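Local coordinates for protein regulator of nonsense transcripts 2 (Homo sapiens, PDB 4CEM) that acts in nonsense-mediated mRNA decay and contains three MIF4G domains, the first of which, an all-helical fold, is the fragment described here, at residues S101-A106 and L150-E155; L109-H114 and T157-F162; T64-Q69 and K97-D102. All coordinates share one frame; numbering follows the deposited sequence.

Interaction 1: S101-A106 and L150-E155; sequences SDVNCA and LRFIAE
Arg151 and Phe152, neighbours on helix 143-158, both set CG trans to their own backbone nitrogen (chi1 172° and -165°), and these torsions bring the guanidinium and the phenyl ring to Val103 and Ala106 of helix 103-116. From CG to NE the arginine chain runs fully extended, so it reaches across to the other helix and passes Val103 at a slant. The planar end of Arg151 then lies over the branched carbon of the valine: Val103 CB sits 4.0 Å above the guanidinium plane, over its centre, and Val103 CG1 approaches Arg151 NE at 4.1 Å. Valine suits this place because its compact, beta-branched side chain gives a flat cation an apolar surface to rest on. The same CG1 also faces Phe152, 4.3 Å from its CD1, and here the backbones are near each other, with Val103 CA 6.5 Å from Phe152 CA. One turn along, Ala106 CB meets the far end of the ring at Phe152 CZ, 3.7 Å away and approaching obliquely; the small methyl leaves room for the aromatic to lean against helix 103-116, where it also touches Val107 and Cys110. At the more accessible side Asn104 directs its amide oxygen toward the arginine, yet OD1 remains 4.4 Å from Arg151 NH2. Outside the contact, the carboxylate of Glu155 is paired with Arg25, and Arg151 itself packs on Ile100 and His198. The chemistry is therefore chiefly dispersion: Val103, Ala106 and Phe152 make the apolar interior, while the arginine contributes its flat face to that packing and keeps its charge toward the partly exposed side, where the Asn104 carbonyl would probably favour it weakly through electrostatics.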
ATOM      1  N   SER A 101      -0.049 -10.576  -2.365  1.00 49.16           N
ATOM      2  CA  SER A 101       1.044 -11.314  -2.999  1.00 49.65           C
ATOM      3  C   SER A 101       1.090 -11.223  -4.531  1.00 50.85           C
ATOM      4  O   SER A 101       2.028 -11.734  -5.145  1.00 51.49           O
ATOM      5  CB  SER A 101       0.977 -12.795  -2.594  1.00 50.33           C
ATOM      6  OG  SER A 101      -0.190 -13.425  -3.099  1.00 49.79           O
ATOM      7  N   ASP A 102       0.087 -10.599  -5.145  1.00 50.81           N
ATOM      8  CA  ASP A 102      -0.000 -10.510  -6.605  1.00 49.06           C
ATOM      9  C   ASP A 102       0.519  -9.178  -7.167  1.00 46.49           C
ATOM     10  O   ASP A 102       0.739  -9.067  -8.375  1.00 45.08           O
ATOM     11  CB  ASP A 102      -1.457 -10.714  -7.059  1.00 51.62           C
ATOM     12  CG  ASP A 102      -1.929 -12.162  -6.929  1.00 53.08           C
ATOM     13  OD1 ASP A 102      -1.141 -13.090  -7.215  1.00 53.24           O
ATOM     14  OD2 ASP A 102      -3.107 -12.366  -6.560  1.00 52.60           O
ATOM     15  N   VAL A 103       0.711  -8.174  -6.311  1.00 43.63           N
ATOM     16  CA  VAL A 103       1.055  -6.824  -6.777  1.00 42.56           C
ATOM     17  C   VAL A 103       2.386  -6.770  -7.543  1.00 43.16           C
ATOM     18  O   VAL A 103       2.492  -6.068  -8.552  1.00 45.39           O
ATOM     19  CB  VAL A 103       1.081  -5.809  -5.622  1.00 42.63           C
ATOM     20  CG1 VAL A 103       1.533  -4.442  -6.115  1.00 43.38           C
ATOM     21  CG2 VAL A 103      -0.288  -5.706  -4.967  1.00 41.48           C
ATOM     22  N   ASN A 104       3.391  -7.515  -7.092  1.00 42.76           N
ATOM     23  CA  ASN A 104       4.655  -7.580  -7.826  1.00 42.46           C
ATOM     24  C   ASN A 104       4.484  -8.072  -9.254  1.00 41.76           C
ATOM     25  O   ASN A 104       5.132  -7.557 -10.155  1.00 45.87           O
ATOM     26  CB  ASN A 104       5.678  -8.460  -7.106  1.00 45.38           C
ATOM     27  CG  ASN A 104       6.332  -7.762  -5.914  1.00 46.68           C
ATOM     28  OD1 ASN A 104       6.407  -6.531  -5.852  1.00 44.19           O
ATOM     29  ND2 ASN A 104       6.833  -8.560  -4.970  1.00 46.54           N
ATOM     30  N   CYS A 105       3.623  -9.063  -9.470  1.00 40.34           N
ATOM     31  CA  CYS A 105       3.354  -9.536 -10.828  1.00 38.31           C
ATOM     32  C   CYS A 105       2.736  -8.428 -11.678  1.00 37.78           C
ATOM     33  O   CYS A 105       3.190  -8.169 -12.796  1.00 35.36           O
ATOM     34  CB  CYS A 105       2.430 -10.752 -10.824  1.00 38.69           C
ATOM     35  SG  CYS A 105       2.090 -11.399 -12.478  1.00 41.13           S
ATOM     36  N   ALA A 106       1.714  -7.763 -11.145  1.00 36.40           N
ATOM     37  CA  ALA A 106       1.061  -6.671 -11.871  1.00 35.49           C
ATOM     38  C   ALA A 106       2.078  -5.599 -12.272  1.00 35.92           C
ATOM     39  O   ALA A 106       2.066  -5.109 -13.412  1.00 36.78           O
ATOM     40  CB  ALA A 106      -0.048  -6.062 -11.034  1.00 33.76           C
ATOM     41  N   LEU A 150      -3.379   1.742  -3.175  1.00 48.71           N
ATOM     42  CA  LEU A 150      -2.390   2.679  -2.656  1.00 47.67           C
ATOM     43  C   LEU A 150      -0.992   2.071  -2.755  1.00 46.53           C
ATOM     44  O   LEU A 150      -0.056   2.727  -3.200  1.00 47.60           O
ATOM     45  CB  LEU A 150      -2.710   3.083  -1.219  1.00 47.83           C
ATOM     46  CG  LEU A 150      -1.948   4.316  -0.722  1.00 49.30           C
ATOM     47  CD1 LEU A 150      -2.443   5.571  -1.418  1.00 52.07           C
ATOM     48  CD2 LEU A 150      -2.069   4.464   0.789  1.00 48.83           C
ATOM     49  N   ARG A 151      -0.853   0.812  -2.368  1.00 45.43           N
ATOM     50  CA  ARG A 151       0.427   0.143  -2.501  1.00 45.44           C
ATOM     51  C   ARG A 151       0.838   0.067  -3.964  1.00 43.66           C
ATOM     52  O   ARG A 151       2.008   0.280  -4.302  1.00 42.00           O
ATOM     53  CB  ARG A 151       0.375  -1.264  -1.920  1.00 47.92           C
ATOM     54  CG  ARG A 151       1.631  -2.071  -2.214  1.00 50.70           C
ATOM     55  CD  ARG A 151       1.475  -3.505  -1.779  1.00 51.45           C
ATOM     56  NE  ARG A 151       2.639  -4.298  -2.151  1.00 53.68           N
ATOM     57  CZ  ARG A 151       2.759  -5.602  -1.917  1.00 55.30           C
ATOM     58  NH1 ARG A 151       1.783  -6.268  -1.314  1.00 57.08           N
ATOM     59  NH2 ARG A 151       3.859  -6.244  -2.288  1.00 56.66           N
ATOM     60  N   PHE A 152      -0.131  -0.250  -4.819  1.00 43.25           N
ATOM     61  CA  PHE A 152       0.115  -0.422  -6.246  1.00 41.90           C
ATOM     62  C   PHE A 152       0.637   0.890  -6.848  1.00 41.82           C
ATOM     63  O   PHE A 152       1.723   0.905  -7.421  1.00 41.20           O
ATOM     64  CB  PHE A 152      -1.165  -0.894  -6.938  1.00 43.04           C
ATOM     65  CG  PHE A 152      -0.972  -1.451  -8.343  1.00 43.90           C
ATOM     66  CD1 PHE A 152       0.261  -1.450  -8.992  1.00 43.39           C
ATOM     67  CD2 PHE A 152      -2.067  -1.984  -9.020  1.00 43.03           C
ATOM     68  CE1 PHE A 152       0.387  -1.955 -10.273  1.00 43.25           C
ATOM     69  CE2 PHE A 152      -1.940  -2.487 -10.301  1.00 42.44           C
ATOM     70  CZ  PHE A 152      -0.712  -2.474 -10.926  1.00 43.02           C
ATOM     71  N   ILE A 153      -0.096   1.994  -6.691  1.00 42.70           N
ATOM     72  CA  ILE A 153       0.374   3.275  -7.254  1.00 43.15           C
ATOM     73  C   ILE A 153       1.707   3.719  -6.639  1.00 42.42           C
ATOM     74  O   ILE A 153       2.527   4.369  -7.321  1.00 41.20           O
ATOM     75  CB  ILE A 153      -0.672   4.418  -7.177  1.00 44.37           C
ATOM     76  CG1 ILE A 153      -0.966   4.816  -5.735  1.00 45.32           C
ATOM     77  CG2 ILE A 153      -1.958   4.032  -7.906  1.00 44.32           C
ATOM     78  CD1 ILE A 153      -1.908   5.993  -5.632  1.00 46.04           C
ATOM     79  N   ALA A 154       1.925   3.347  -5.372  1.00 40.32           N
ATOM     80  CA  ALA A 154       3.233   3.523  -4.712  1.00 38.75           C
ATOM     81  C   ALA A 154       4.356   2.813  -5.476  1.00 37.62           C
ATOM     82  O   ALA A 154       5.319   3.457  -5.872  1.00 36.34           O
ATOM     83  CB  ALA A 154       3.183   3.030  -3.277  1.00 38.23           C
ATOM     84  N   GLU A 155       4.228   1.506  -5.712  1.00 36.15           N
ATOM     85  CA  GLU A 155       5.259   0.787  -6.471  1.00 37.46           C
ATOM     86  C   GLU A 155       5.456   1.391  -7.846  1.00 36.64           C
ATOM     87  O   GLU A 155       6.592   1.625  -8.268  1.00 35.47           O
ATOM     88  CB  GLU A 155       4.937  -0.703  -6.644  1.00 38.76           C
ATOM     89  CG  GLU A 155       5.304  -1.582  -5.462  1.00 41.11           C
ATOM     90  CD  GLU A 155       6.771  -1.519  -5.073  1.00 41.48           C
ATOM     91  OE1 GLU A 155       7.648  -1.308  -5.932  1.00 44.69           O
ATOM     92  OE2 GLU A 155       7.045  -1.696  -3.884  1.00 42.56           O
TER

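Interaction 2: L109-H114 and T157-F162; sequences LCSLFH and TIVGIF
The imidazole of His114 has Ile161 CA over one of its faces, so the ring rests on the backbone of the chain just after helix 143-158. Around the ring, His114 CE1 comes 4.1 Å from Ile161 O, and the carbonyl oxygen of Gly160 approaches obliquely. The nitrogen NE2 has its hydrogen-bond partner elsewhere, in the backbone oxygen of Asn32 on helix 6-33, which probably helps to fix how the ring is turned; histidine suits the place because it combines a flat face for packing with a polar atom that can be satisfied in a buried setting. About one turn earlier in helix 103-116 the contact becomes aliphatic. Ile161 has CG1 trans to its carbonyl carbon (chi1 -70°) and an extended chi2 of 166°, which sends CD1 out toward the helix, where it meets Cys110 CB at 3.7 Å. That same methyl lies 3.7 Å from Ser111 OG, and Val159 CG1 is 4.0 Å from this hydroxyl oxygen. The small side chains of Cys110 and Ser111 let the isoleucine tip come close to the helix. Although Val159 and Ile161 lie against it, the Ser111 hydroxyl is provided for by Val107 O of its own helix and by the amide of Asn32, which also bonds Val159 O; one asparagine thus ties together both sides of the contact. The turn at 159-161 is consistent with where Ile161 lies. Gly160 takes a positive phi of 79°, a conformation that favours glycine, and its N bonds Thr157 O at 2.8 Å, while Phe162 pairs through the backbone with Leu156. The positive phi and two backbone bonds back into the last turn make a Schellman motif, with the apolar Ile161-Leu156 contact that often accompanies it; it ends helix 143-158 against helix 103-116.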
ATOM      1  N   LEU A 109       4.147  -6.730 -15.125  1.00 35.27           N
ATOM      2  CA  LEU A 109       3.422  -6.617 -16.394  1.00 34.67           C
ATOM      3  C   LEU A 109       3.313  -5.165 -16.802  1.00 33.94           C
ATOM      4  O   LEU A 109       3.448  -4.853 -17.977  1.00 32.23           O
ATOM      5  CB  LEU A 109       2.029  -7.250 -16.331  1.00 34.53           C
ATOM      6  CG  LEU A 109       2.004  -8.785 -16.278  1.00 35.14           C
ATOM      7  CD1 LEU A 109       0.591  -9.318 -16.054  1.00 32.84           C
ATOM      8  CD2 LEU A 109       2.633  -9.400 -17.523  1.00 35.49           C
ATOM      9  N   CYS A 110       3.086  -4.280 -15.832  1.00 34.03           N
ATOM     10  CA  CYS A 110       3.049  -2.848 -16.124  1.00 34.85           C
ATOM     11  C   CYS A 110       4.385  -2.342 -16.703  1.00 35.14           C
ATOM     12  O   CYS A 110       4.399  -1.432 -17.538  1.00 34.99           O
ATOM     13  CB  CYS A 110       2.661  -2.041 -14.883  1.00 35.40           C
ATOM     14  SG  CYS A 110       0.925  -2.178 -14.384  1.00 36.59           S
ATOM     15  N   SER A 111       5.496  -2.952 -16.286  1.00 34.97           N
ATOM     16  CA  SER A 111       6.821  -2.571 -16.782  1.00 34.24           C
ATOM     17  C   SER A 111       7.064  -3.049 -18.203  1.00 34.52           C
ATOM     18  O   SER A 111       7.729  -2.366 -18.981  1.00 35.50           O
ATOM     19  CB  SER A 111       7.929  -3.100 -15.865  1.00 34.88           C
ATOM     20  OG  SER A 111       7.784  -2.591 -14.551  1.00 35.42           O
ATOM     21  N   LEU A 112       6.548  -4.223 -18.555  1.00 35.06           N
ATOM     22  CA  LEU A 112       6.682  -4.696 -19.933  1.00 34.71           C
ATOM     23  C   LEU A 112       5.863  -3.804 -20.881  1.00 35.32           C
ATOM     24  O   LEU A 112       6.316  -3.474 -21.973  1.00 37.81           O
ATOM     25  CB  LEU A 112       6.265  -6.160 -20.067  1.00 34.43           C
ATOM     26  CG  LEU A 112       7.055  -7.224 -19.296  1.00 33.07           C
ATOM     27  CD1 LEU A 112       6.378  -8.576 -19.463  1.00 31.64           C
ATOM     28  CD2 LEU A 112       8.500  -7.286 -19.758  1.00 31.69           C
ATOM     29  N   PHE A 113       4.669  -3.407 -20.454  1.00 36.05           N
ATOM     30  CA  PHE A 113       3.842  -2.462 -21.220  1.00 36.11           C
ATOM     31  C   PHE A 113       4.577  -1.146 -21.393  1.00 34.96           C
ATOM     32  O   PHE A 113       4.776  -0.672 -22.506  1.00 33.38           O
ATOM     33  CB  PHE A 113       2.506  -2.193 -20.513  1.00 36.70           C
ATOM     34  CG  PHE A 113       1.385  -3.096 -20.951  1.00 37.78           C
ATOM     35  CD1 PHE A 113       0.718  -2.863 -22.150  1.00 38.50           C
ATOM     36  CD2 PHE A 113       0.987  -4.169 -20.166  1.00 38.10           C
ATOM     37  CE1 PHE A 113      -0.321  -3.682 -22.557  1.00 38.30           C
ATOM     38  CE2 PHE A 113      -0.050  -4.994 -20.569  1.00 38.85           C
ATOM     39  CZ  PHE A 113      -0.706  -4.750 -21.767  1.00 39.31           C
ATOM     40  N   HIS A 114       4.983  -0.570 -20.269  1.00 36.18           N
ATOM     41  CA  HIS A 114       5.673   0.712 -20.263  1.00 36.25           C
ATOM     42  C   HIS A 114       6.889   0.703 -21.132  1.00 36.40           C
ATOM     43  O   HIS A 114       7.121   1.653 -21.858  1.00 36.83           O
ATOM     44  CB  HIS A 114       6.066   1.090 -18.847  1.00 36.49           C
ATOM     45  CG  HIS A 114       6.922   2.329 -18.765  1.00 37.08           C
ATOM     46  ND1 HIS A 114       6.477   3.538 -19.141  1.00 36.51           N
ATOM     47  CD2 HIS A 114       8.235   2.508 -18.327  1.00 36.30           C
ATOM     48  CE1 HIS A 114       7.452   4.446 -18.957  1.00 38.13           C
ATOM     49  NE2 HIS A 114       8.528   3.809 -18.458  1.00 37.72           N
ATOM     50  N   THR A 157       5.189   4.246  -8.866  1.00 31.68           N
ATOM     51  CA  THR A 157       6.016   5.433  -8.775  1.00 31.40           C
ATOM     52  C   THR A 157       7.467   5.023  -8.479  1.00 30.86           C
ATOM     53  O   THR A 157       8.380   5.384  -9.213  1.00 31.03           O
ATOM     54  CB  THR A 157       5.475   6.413  -7.712  1.00 31.58           C
ATOM     55  OG1 THR A 157       4.058   6.572  -7.881  1.00 31.59           O
ATOM     56  CG2 THR A 157       6.159   7.766  -7.824  1.00 30.67           C
ATOM     57  N   ILE A 158       7.674   4.228  -7.436  1.00 31.99           N
ATOM     58  CA  ILE A 158       9.030   3.825  -7.034  1.00 31.83           C
ATOM     59  C   ILE A 158       9.784   3.203  -8.194  1.00 31.78           C
ATOM     60  O   ILE A 158      10.974   3.453  -8.395  1.00 34.61           O
ATOM     61  CB  ILE A 158       9.020   2.789  -5.900  1.00 30.78           C
ATOM     62  CG1 ILE A 158       8.440   3.387  -4.627  1.00 29.82           C
ATOM     63  CG2 ILE A 158      10.436   2.306  -5.632  1.00 30.91           C
ATOM     64  CD1 ILE A 158       8.145   2.359  -3.571  1.00 29.57           C
ATOM     65  N   VAL A 159       9.061   2.410  -8.964  1.00 31.22           N
ATOM     66  CA  VAL A 159       9.613   1.663 -10.090  1.00 31.26           C
ATOM     67  C   VAL A 159       9.751   2.528 -11.355  1.00 31.35           C
ATOM     68  O   VAL A 159      10.195   2.052 -12.391  1.00 32.25           O
ATOM     69  CB  VAL A 159       8.737   0.397 -10.295  1.00 31.74           C
ATOM     70  CG1 VAL A 159       8.372   0.151 -11.753  1.00 30.57           C
ATOM     71  CG2 VAL A 159       9.393  -0.795  -9.613  1.00 30.47           C
ATOM     72  N   GLY A 160       9.376   3.804 -11.271  1.00 31.90           N
ATOM     73  CA  GLY A 160       9.634   4.763 -12.349  1.00 32.45           C
ATOM     74  C   GLY A 160       8.712   4.726 -13.565  1.00 33.00           C
ATOM     75  O   GLY A 160       8.995   5.379 -14.570  1.00 32.27           O
ATOM     76  N   ILE A 161       7.619   3.968 -13.486  1.00 33.30           N
ATOM     77  CA  ILE A 161       6.596   3.986 -14.528  1.00 33.73           C
ATOM     78  C   ILE A 161       5.905   5.346 -14.513  1.00 35.44           C
ATOM     79  O   ILE A 161       5.710   5.959 -15.562  1.00 38.21           O
ATOM     80  CB  ILE A 161       5.584   2.839 -14.345  1.00 33.56           C
ATOM     81  CG1 ILE A 161       6.270   1.499 -14.650  1.00 33.73           C
ATOM     82  CG2 ILE A 161       4.382   3.024 -15.262  1.00 32.36           C
ATOM     83  CD1 ILE A 161       5.498   0.280 -14.204  1.00 33.22           C
ATOM     84  N   PHE A 162       5.552   5.816 -13.318  1.00 37.03           N
ATOM     85  CA  PHE A 162       5.200   7.223 -13.098  1.00 36.55           C
ATOM     86  C   PHE A 162       6.419   8.033 -12.658  1.00 36.24           C
ATOM     87  O   PHE A 162       7.257   7.543 -11.904  1.00 38.64           O
ATOM     88  CB  PHE A 162       4.129   7.360 -12.016  1.00 35.83           C
ATOM     89  CG  PHE A 162       2.854   6.640 -12.315  1.00 35.47           C
ATOM     90  CD1 PHE A 162       2.437   6.406 -13.621  1.00 35.43           C
ATOM     91  CD2 PHE A 162       2.038   6.225 -11.276  1.00 36.02           C
ATOM     92  CE1 PHE A 162       1.250   5.737 -13.876  1.00 34.06           C
ATOM     93  CE2 PHE A 162       0.845   5.565 -11.530  1.00 35.50           C
ATOM     94  CZ  PHE A 162       0.454   5.322 -12.833  1.00 33.79           C
TER

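Interaction 3: T64-Q69 and K97-D102; sequences TITEQQ and KLKISD
Glu67 and Asp102 bring the two backbones closest, with CA atoms 5.1 Å apart, and from there the chains separate to 6.8 Å between Ile65 CA and Leu98 CA. Both segments are loops joining successive helices of the all-helical MIF4G fold: 64-69 runs into helix 70-79 through a short 3-10 turn, and 97-102 leads into helix 103-116. On one side the link is polar. Asp102 OD1 accepts a hydrogen bond from the backbone N-H of Glu67, 2.8 Å from its N, with an angle of 153° at the hydrogen. The donor comes from above the carboxylate plane, 36° out of it. Aspartate suits the position because its short chain, with CG trans to the carbonyl carbon, places an acceptor beside the neighbouring loop without spanning a gap. Thr66 lies alongside the aspartate, pointing the same way, and its OG1 is 3.9 Å from Asp102 OD2; the hydroxyl makes a weak bond to Ile65 O within its own loop. A long ion pair joins Lys99 NZ to Asp102 OD2, probably offsetting part of the negative charge. Replacing Asp102 by an alanine would probably leave the Glu67 N-H without its acceptor and remove the distant charge partner of Lys99, so that the two loops would be held mainly by apolar packing. Glu67 itself bends its chain and pairs its carboxylate with Arg70, leaving it out of contact with that of Asp102, while its CB remains near Asp102 OD1. On the buried side the contact is aliphatic: Ile65 and Leu98 both face toward helix 103-116, resting on Cys105 and Ala106 respectively. Branched chains fill that side well, and Leu98 CD2 reaches both Ile65 CB, at 3.8 Å, and Ile65 O, at 3.5 Å.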
ATOM      1  N   THR A  64      -7.568 -10.468 -13.906  1.00 44.01           N
ATOM      2  CA  THR A  64      -7.295 -11.370 -12.786  1.00 43.70           C
ATOM      3  C   THR A  64      -5.806 -11.717 -12.722  1.00 44.95           C
ATOM      4  O   THR A  64      -5.419 -12.887 -12.804  1.00 44.34           O
ATOM      5  CB  THR A  64      -8.105 -12.668 -12.945  1.00 44.80           C
ATOM      6  OG1 THR A  64      -7.810 -13.261 -14.221  1.00 43.76           O
ATOM      7  CG2 THR A  64      -9.602 -12.382 -12.851  1.00 43.16           C
ATOM      8  N   ILE A  65      -4.966 -10.696 -12.593  1.00 45.77           N
ATOM      9  CA  ILE A  65      -3.524 -10.904 -12.597  1.00 43.65           C
ATOM     10  C   ILE A  65      -3.119 -11.653 -11.339  1.00 41.87           C
ATOM     11  O   ILE A  65      -3.555 -11.328 -10.248  1.00 41.45           O
ATOM     12  CB  ILE A  65      -2.739  -9.583 -12.687  1.00 43.85           C
ATOM     13  CG1 ILE A  65      -2.928  -8.959 -14.067  1.00 43.71           C
ATOM     14  CG2 ILE A  65      -1.255  -9.823 -12.430  1.00 43.78           C
ATOM     15  CD1 ILE A  65      -2.393  -7.543 -14.176  1.00 43.23           C
ATOM     16  N   THR A  66      -2.263 -12.645 -11.514  1.00 42.70           N
ATOM     17  CA  THR A  66      -1.911 -13.567 -10.454  1.00 42.04           C
ATOM     18  C   THR A  66      -0.453 -13.978 -10.569  1.00 41.25           C
ATOM     19  O   THR A  66       0.050 -14.147 -11.668  1.00 39.47           O
ATOM     20  CB  THR A  66      -2.825 -14.783 -10.544  1.00 42.38           C
ATOM     21  OG1 THR A  66      -3.979 -14.534  -9.742  1.00 42.66           O
ATOM     22  CG2 THR A  66      -2.136 -16.036 -10.079  1.00 42.51           C
ATOM     23  N   GLU A  67       0.214 -14.132  -9.425  1.00 43.32           N
ATOM     24  CA  GLU A  67       1.647 -14.418  -9.392  1.00 43.92           C
ATOM     25  C   GLU A  67       1.999 -15.640 -10.223  1.00 43.35           C
ATOM     26  O   GLU A  67       2.979 -15.633 -10.952  1.00 42.57           O
ATOM     27  CB  GLU A  67       2.147 -14.595  -7.949  1.00 45.05           C
ATOM     28  CG  GLU A  67       3.641 -14.926  -7.809  1.00 47.07           C
ATOM     29  CD  GLU A  67       4.565 -14.098  -8.711  1.00 49.97           C
ATOM     30  OE1 GLU A  67       4.468 -12.850  -8.743  1.00 52.80           O
ATOM     31  OE2 GLU A  67       5.411 -14.699  -9.403  1.00 55.86           O
ATOM     32  N   GLN A  68       1.184 -16.680 -10.143  1.00 45.33           N
ATOM     33  CA  GLN A  68       1.488 -17.911 -10.873  1.00 48.26           C
ATOM     34  C   GLN A  68       1.197 -17.793 -12.382  1.00 47.91           C
ATOM     35  O   GLN A  68       1.338 -18.773 -13.120  1.00 49.40           O
ATOM     36  CB  GLN A  68       0.801 -19.145 -10.242  1.00 51.50           C
ATOM     37  CG  GLN A  68      -0.541 -18.912  -9.553  1.00 54.44           C
ATOM     38  CD  GLN A  68      -0.410 -18.295  -8.161  1.00 57.48           C
ATOM     39  OE1 GLN A  68      -1.070 -17.299  -7.842  1.00 59.21           O
ATOM     40  NE2 GLN A  68       0.449 -18.884  -7.326  1.00 59.07           N
ATOM     41  N   GLN A  69       0.808 -16.601 -12.839  1.00 44.84           N
ATOM     42  CA  GLN A  69       0.707 -16.324 -14.273  1.00 43.18           C
ATOM     43  C   GLN A  69       1.829 -15.433 -14.805  1.00 40.88           C
ATOM     44  O   GLN A  69       1.845 -15.102 -15.997  1.00 38.74           O
ATOM     45  CB  GLN A  69      -0.620 -15.662 -14.600  1.00 44.05           C
ATOM     46  CG  GLN A  69      -1.835 -16.413 -14.119  1.00 46.05           C
ATOM     47  CD  GLN A  69      -3.111 -15.746 -14.579  1.00 47.52           C
ATOM     48  OE1 GLN A  69      -3.887 -15.246 -13.764  1.00 49.54           O
ATOM     49  NE2 GLN A  69      -3.322 -15.708 -15.899  1.00 44.75           N
ATOM     50  N   LYS A  97      -8.694  -7.104  -9.065  1.00 61.62           N
ATOM     51  CA  LYS A  97      -8.609  -7.246  -7.612  1.00 61.04           C
ATOM     52  C   LYS A  97      -7.402  -8.105  -7.264  1.00 58.33           C
ATOM     53  O   LYS A  97      -7.425  -9.323  -7.426  1.00 57.12           O
ATOM     54  CB  LYS A  97      -9.893  -7.874  -7.068  1.00 63.11           C
ATOM     55  CG  LYS A  97     -11.130  -7.011  -7.288  1.00 65.47           C
ATOM     56  CD  LYS A  97     -12.383  -7.855  -7.470  1.00 68.33           C
ATOM     57  CE  LYS A  97     -13.569  -7.013  -7.917  1.00 70.53           C
ATOM     58  NZ  LYS A  97     -14.687  -7.861  -8.423  1.00 72.91           N
ATOM     59  N   LEU A  98      -6.342  -7.454  -6.800  1.00 56.84           N
ATOM     60  CA  LEU A  98      -5.071  -8.118  -6.547  1.00 55.44           C
ATOM     61  C   LEU A  98      -4.918  -8.458  -5.074  1.00 54.13           C
ATOM     62  O   LEU A  98      -5.187  -7.629  -4.212  1.00 56.18           O
ATOM     63  CB  LEU A  98      -3.919  -7.198  -6.956  1.00 55.02           C
ATOM     64  CG  LEU A  98      -3.838  -6.781  -8.425  1.00 54.67           C
ATOM     65  CD1 LEU A  98      -2.968  -5.541  -8.591  1.00 53.96           C
ATOM     66  CD2 LEU A  98      -3.305  -7.928  -9.268  1.00 55.07           C
ATOM     67  N   LYS A  99      -4.470  -9.670  -4.781  1.00 54.35           N
ATOM     68  CA  LYS A  99      -4.063  -9.997  -3.425  1.00 54.87           C
ATOM     69  C   LYS A  99      -2.718  -9.347  -3.138  1.00 54.89           C
ATOM     70  O   LYS A  99      -1.943  -9.033  -4.046  1.00 51.25           O
ATOM     71  CB  LYS A  99      -3.929 -11.501  -3.230  1.00 57.28           C
ATOM     72  CG  LYS A  99      -5.212 -12.276  -3.459  1.00 60.44           C
ATOM     73  CD  LYS A  99      -4.928 -13.756  -3.684  1.00 62.49           C
ATOM     74  CE  LYS A  99      -6.016 -14.409  -4.521  1.00 64.95           C
ATOM     75  NZ  LYS A  99      -5.410 -15.281  -5.562  1.00 67.63           N
ATOM     76  N   ILE A 100      -2.438  -9.177  -1.856  1.00 55.34           N
ATOM     77  CA  ILE A 100      -1.167  -8.628  -1.409  1.00 55.33           C
ATOM     78  C   ILE A 100      -0.004  -9.260  -2.185  1.00 51.62           C
ATOM     79  O   ILE A 100       0.891  -8.560  -2.638  1.00 52.34           O
ATOM     80  CB  ILE A 100      -0.984  -8.861   0.108  1.00 57.28           C
ATOM     81  CG1 ILE A 100      -2.065  -8.115   0.914  1.00 59.26           C
ATOM     82  CG2 ILE A 100       0.393  -8.413   0.559  1.00 57.92           C
ATOM     83  CD1 ILE A 100      -2.710  -8.948   2.010  1.00 57.22           C
ATOM     84  N   SER A 101      -0.049 -10.576  -2.365  1.00 49.16           N
ATOM     85  CA  SER A 101       1.044 -11.314  -2.999  1.00 49.65           C
ATOM     86  C   SER A 101       1.090 -11.223  -4.531  1.00 50.85           C
ATOM     87  O   SER A 101       2.028 -11.734  -5.145  1.00 51.49           O
ATOM     88  CB  SER A 101       0.977 -12.795  -2.594  1.00 50.33           C
ATOM     89  OG  SER A 101      -0.190 -13.425  -3.099  1.00 49.79           O
ATOM     90  N   ASP A 102       0.087 -10.599  -5.145  1.00 50.81           N
ATOM     91  CA  ASP A 102      -0.000 -10.510  -6.605  1.00 49.06           C
ATOM     92  C   ASP A 102       0.519  -9.178  -7.167  1.00 46.49           C
ATOM     93  O   ASP A 102       0.739  -9.067  -8.375  1.00 45.08           O
ATOM     94  CB  ASP A 102      -1.457 -10.714  -7.059  1.00 51.62           C
ATOM     95  CG  ASP A 102      -1.929 -12.162  -6.929  1.00 53.08           C
ATOM     96  OD1 ASP A 102      -1.141 -13.090  -7.215  1.00 53.24           O
ATOM     97  OD2 ASP A 102      -3.107 -12.366  -6.560  1.00 52.60           O
TER

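Interactions 1 and 2 hold the same pair of helices, 103-116 and 143-158, at successive levels: both are buried, interaction 1 nearer the centre of the chain and interaction 2 where the second helix ends. They meet where Phe152 CZ lies 3.8 Å from Cys110 SG. Interaction 3 joins the loops that precede helices 70-79 and 103-116 and is partly exposed; it shares Ser101 and Asp102 with interaction 1, and Leu98 CD1 approaches Phe152 CE2 at 3.6 Å. Chemistry follows place: the two helix contacts rest on packing, with polar groups in interaction 2 satisfied largely by Asn32 of helix 6-33 and by Val107, whereas the loop contact adds a direct carboxylate-to-backbone hydrogen bond beside an aliphatic contact.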